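Local coordinates for protein leucine aminopeptidase (Legionella pneumophila, PDB 5GNE) that probably acts as a zinc-dependent aminopeptidase of the M28 family, removing residues from the N-terminal end of peptide substrates, at residues Ile279-Asp284 with Glu292-Leu297. Sequence-based numbering, arbitrary orientation.
Sequences IWLLKD and EFTAEL
No flat side-chain group mediates the meeting of L281 with T294 and A295, where the side chains touch through aliphatic groups and one methyl also lies against the backbone N of A295; the ring of F293, beside T294 on the helix, leads away from the strand, and one of its faces carries CD1 of L297, 3.6 Å above the ring plane and displaced toward the rim. Beyond the helix, F293 meets the ring of Y94 with the planes inclined at about 35°, and it also touches L372. The two segments belong to a beta-alpha-beta unit within the M28 peptidase region: strand 279-282, helix 288-302 and strand 306-309, in which the helix connects two neighbouring parallel strands of the mixed sheet and packs on it through L281. The CA of this leucine lies 7.5 Å from the CA of A295. The leucine holds CG anti to its carbonyl carbon (chi1 -60°) and extends onward with chi2 at 179°, which carries its forked end to the helix surface. The two methyls take different partners: CD1 lies 3.6 Å from the backbone N of A295 and also touches CB of that residue. Y308 of strand 306-309 touches both L281 and A295, and P331 of strand 328-332 also packs on L281. The contact is small, 118 Å² summed over both sides, but buried, and T294 also touches L364 of helix 355-373. T294 presents its two branches differently. OG1 of T294 is hydrogen-bonded to the carbonyl O of L290, one helical turn earlier, and to OG1 of T329 on strand 328-332, so the buried polar atom is satisfied away from the leucine. The other branch is apolar: CG2 of T294, anti to the backbone N, rests 3.7 Å from CD2 of L281.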
ATOM      1  N   ILE A 279       8.235 -14.135   7.446  1.00 70.42           N
ATOM      2  CA  ILE A 279       7.768 -12.949   6.736  1.00 63.80           C
ATOM      3  C   ILE A 279       8.761 -12.596   5.619  1.00 56.17           C
ATOM      4  O   ILE A 279       9.974 -12.616   5.813  1.00 54.62           O
ATOM      5  CB  ILE A 279       7.543 -11.779   7.696  1.00 54.89           C
ATOM      6  CG1 ILE A 279       6.385 -12.143   8.637  1.00 55.79           C
ATOM      7  CG2 ILE A 279       7.209 -10.510   6.925  1.00 48.19           C
ATOM      8  CD1 ILE A 279       6.054 -11.105   9.709  1.00 53.53           C
ATOM      9  N   TRP A 280       8.230 -12.271   4.448  1.00 55.34           N
ATOM     10  CA  TRP A 280       9.050 -12.034   3.263  1.00 57.05           C
ATOM     11  C   TRP A 280       9.159 -10.543   2.935  1.00 60.89           C
ATOM     12  O   TRP A 280       8.164  -9.821   2.929  1.00 56.96           O
ATOM     13  CB  TRP A 280       8.464 -12.798   2.063  1.00 52.40           C
ATOM     14  CG  TRP A 280       8.695 -14.285   2.121  1.00 53.14           C
ATOM     15  CD1 TRP A 280       9.780 -14.954   1.666  1.00 47.20           C
ATOM     16  CD2 TRP A 280       7.834 -15.269   2.724  1.00 56.71           C
ATOM     17  NE1 TRP A 280       9.641 -16.305   1.913  1.00 65.87           N
ATOM     18  CE2 TRP A 280       8.465 -16.518   2.575  1.00 62.35           C
ATOM     19  CE3 TRP A 280       6.599 -15.210   3.372  1.00 62.30           C
ATOM     20  CZ2 TRP A 280       7.888 -17.708   3.035  1.00 66.45           C
ATOM     21  CZ3 TRP A 280       6.030 -16.395   3.840  1.00 71.85           C
ATOM     22  CH2 TRP A 280       6.675 -17.623   3.665  1.00 73.46           C
ATOM     23  N   LEU A 281      10.380 -10.103   2.649  1.00 59.00           N
ATOM     24  CA  LEU A 281      10.642  -8.736   2.233  1.00 51.97           C
ATOM     25  C   LEU A 281      10.842  -8.716   0.738  1.00 63.04           C
ATOM     26  O   LEU A 281      11.433  -9.653   0.184  1.00 65.96           O
ATOM     27  CB  LEU A 281      11.888  -8.188   2.927  1.00 48.77           C
ATOM     28  CG  LEU A 281      11.822  -8.159   4.454  1.00 52.04           C
ATOM     29  CD1 LEU A 281      13.112  -7.619   5.038  1.00 49.58           C
ATOM     30  CD2 LEU A 281      10.626  -7.329   4.919  1.00 47.15           C
ATOM     31  N   LEU A 282      10.401  -7.637   0.091  1.00 61.35           N
ATOM     32  CA  LEU A 282      10.517  -7.532  -1.357  1.00 58.01           C
ATOM     33  C   LEU A 282      11.836  -6.906  -1.683  1.00 57.54           C
ATOM     34  O   LEU A 282      12.290  -6.044  -0.942  1.00 63.78           O
ATOM     35  CB  LEU A 282       9.389  -6.704  -1.939  1.00 63.92           C
ATOM     36  CG  LEU A 282       8.170  -7.560  -2.266  1.00 78.63           C
ATOM     37  CD1 LEU A 282       7.291  -7.799  -1.040  1.00 71.17           C
ATOM     38  CD2 LEU A 282       7.392  -6.947  -3.406  1.00 86.18           C
ATOM     39  N   LYS A 283      12.496  -7.360  -2.745  1.00 63.65           N
ATOM     40  CA  LYS A 283      13.790  -6.760  -3.039  1.00 73.70           C
ATOM     41  C   LYS A 283      13.826  -5.860  -4.275  1.00 72.06           C
ATOM     42  O   LYS A 283      14.840  -5.210  -4.516  1.00 79.30           O
ATOM     43  CB  LYS A 283      14.893  -7.815  -3.161  1.00 65.04           C
ATOM     44  CG  LYS A 283      14.490  -9.262  -3.286  1.00 80.82           C
ATOM     45  CD  LYS A 283      15.783 -10.089  -3.387  1.00 91.73           C
ATOM     46  CE  LYS A 283      15.554 -11.588  -3.411  1.00101.51           C
ATOM     47  NZ  LYS A 283      16.794 -12.307  -3.839  1.00107.59           N
ATOM     48  N   ASP A 284      12.769  -5.821  -5.077  1.00 69.48           N
ATOM     49  CA  ASP A 284      12.766  -4.841  -6.163  1.00 80.12           C
ATOM     50  C   ASP A 284      11.812  -3.663  -5.892  1.00 69.08           C
ATOM     51  O   ASP A 284      10.785  -3.792  -5.229  1.00 65.58           O
ATOM     52  CB  ASP A 284      12.493  -5.522  -7.522  1.00 90.99           C
ATOM     53  CG  ASP A 284      11.330  -6.493  -7.488  1.00 89.77           C
ATOM     54  OD1 ASP A 284      10.222  -6.090  -7.095  1.00 85.50           O
ATOM     55  OD2 ASP A 284      11.537  -7.672  -7.876  1.00 82.41           O
ATOM     56  N   GLU A 292      16.976  -3.577   4.634  1.00 54.91           N
ATOM     57  CA  GLU A 292      17.850  -4.263   5.580  1.00 57.70           C
ATOM     58  C   GLU A 292      17.412  -3.913   6.999  1.00 55.44           C
ATOM     59  O   GLU A 292      17.412  -4.771   7.878  1.00 59.63           O
ATOM     60  CB  GLU A 292      19.338  -3.915   5.373  1.00 69.69           C
ATOM     61  CG  GLU A 292      19.817  -3.863   3.928  1.00 90.10           C
ATOM     62  CD  GLU A 292      21.226  -3.256   3.750  1.00101.95           C
ATOM     63  OE1 GLU A 292      21.781  -2.698   4.723  1.00105.92           O
ATOM     64  OE2 GLU A 292      21.777  -3.343   2.625  1.00103.06           O
ATOM     65  N   PHE A 293      17.014  -2.659   7.201  1.00 53.10           N
ATOM     66  CA  PHE A 293      16.492  -2.190   8.484  1.00 46.22           C
ATOM     67  C   PHE A 293      15.281  -3.018   8.923  1.00 45.80           C
ATOM     68  O   PHE A 293      15.223  -3.493  10.057  1.00 45.89           O
ATOM     69  CB  PHE A 293      16.130  -0.710   8.367  1.00 52.06           C
ATOM     70  CG  PHE A 293      15.444  -0.123   9.591  1.00 46.52           C
ATOM     71  CD1 PHE A 293      16.108  -0.019  10.803  1.00 45.72           C
ATOM     72  CD2 PHE A 293      14.158   0.372   9.500  1.00 40.07           C
ATOM     73  CE1 PHE A 293      15.494   0.556  11.901  1.00 48.63           C
ATOM     74  CE2 PHE A 293      13.532   0.949  10.604  1.00 42.60           C
ATOM     75  CZ  PHE A 293      14.195   1.036  11.802  1.00 43.46           C
ATOM     76  N   THR A 294      14.323  -3.201   8.015  1.00 43.05           N
ATOM     77  CA  THR A 294      13.127  -3.994   8.315  1.00 46.50           C
ATOM     78  C   THR A 294      13.506  -5.435   8.695  1.00 52.74           C
ATOM     79  O   THR A 294      12.979  -5.996   9.658  1.00 54.97           O
ATOM     80  CB  THR A 294      12.143  -3.982   7.120  1.00 44.80           C
ATOM     81  OG1 THR A 294      11.872  -2.629   6.728  1.00 40.34           O
ATOM     82  CG2 THR A 294      10.828  -4.670   7.485  1.00 38.41           C
ATOM     83  N   ALA A 295      14.434  -6.015   7.943  1.00 54.50           N
ATOM     84  CA  ALA A 295      14.975  -7.342   8.251  1.00 51.97           C
ATOM     85  C   ALA A 295      15.512  -7.414   9.688  1.00 47.40           C
ATOM     86  O   ALA A 295      15.227  -8.363  10.406  1.00 47.09           O
ATOM     87  CB  ALA A 295      16.052  -7.739   7.244  1.00 41.42           C
ATOM     88  N   GLU A 296      16.275  -6.419  10.127  1.00 45.40           N
ATOM     89  CA  GLU A 296      16.816  -6.512  11.477  1.00 55.99           C
ATOM     90  C   GLU A 296      15.762  -6.262  12.551  1.00 55.21           C
ATOM     91  O   GLU A 296      15.896  -6.755  13.664  1.00 56.06           O
ATOM     92  CB  GLU A 296      17.917  -5.482  11.706  1.00 57.49           C
ATOM     93  CG  GLU A 296      18.792  -5.184  10.530  1.00 72.10           C
ATOM     94  CD  GLU A 296      19.757  -4.053  10.817  1.00 84.53           C
ATOM     95  OE1 GLU A 296      19.307  -2.906  11.051  1.00 90.83           O
ATOM     96  OE2 GLU A 296      20.970  -4.310  10.803  1.00 90.15           O
ATOM     97  N   LEU A 297      14.688  -5.557  12.202  1.00 51.04           N
ATOM     98  CA  LEU A 297      13.596  -5.378  13.147  1.00 46.11           C
ATOM     99  C   LEU A 297      12.904  -6.723  13.329  1.00 51.37           C
ATOM    100  O   LEU A 297      12.589  -7.135  14.456  1.00 51.59           O
ATOM    101  CB  LEU A 297      12.615  -4.297  12.674  1.00 41.57           C
ATOM    102  CG  LEU A 297      13.066  -2.819  12.522  1.00 43.21           C
ATOM    103  CD1 LEU A 297      11.959  -2.030  11.847  1.00 33.33           C
ATOM    104  CD2 LEU A 297      13.456  -2.137  13.824  1.00 41.39           C
TER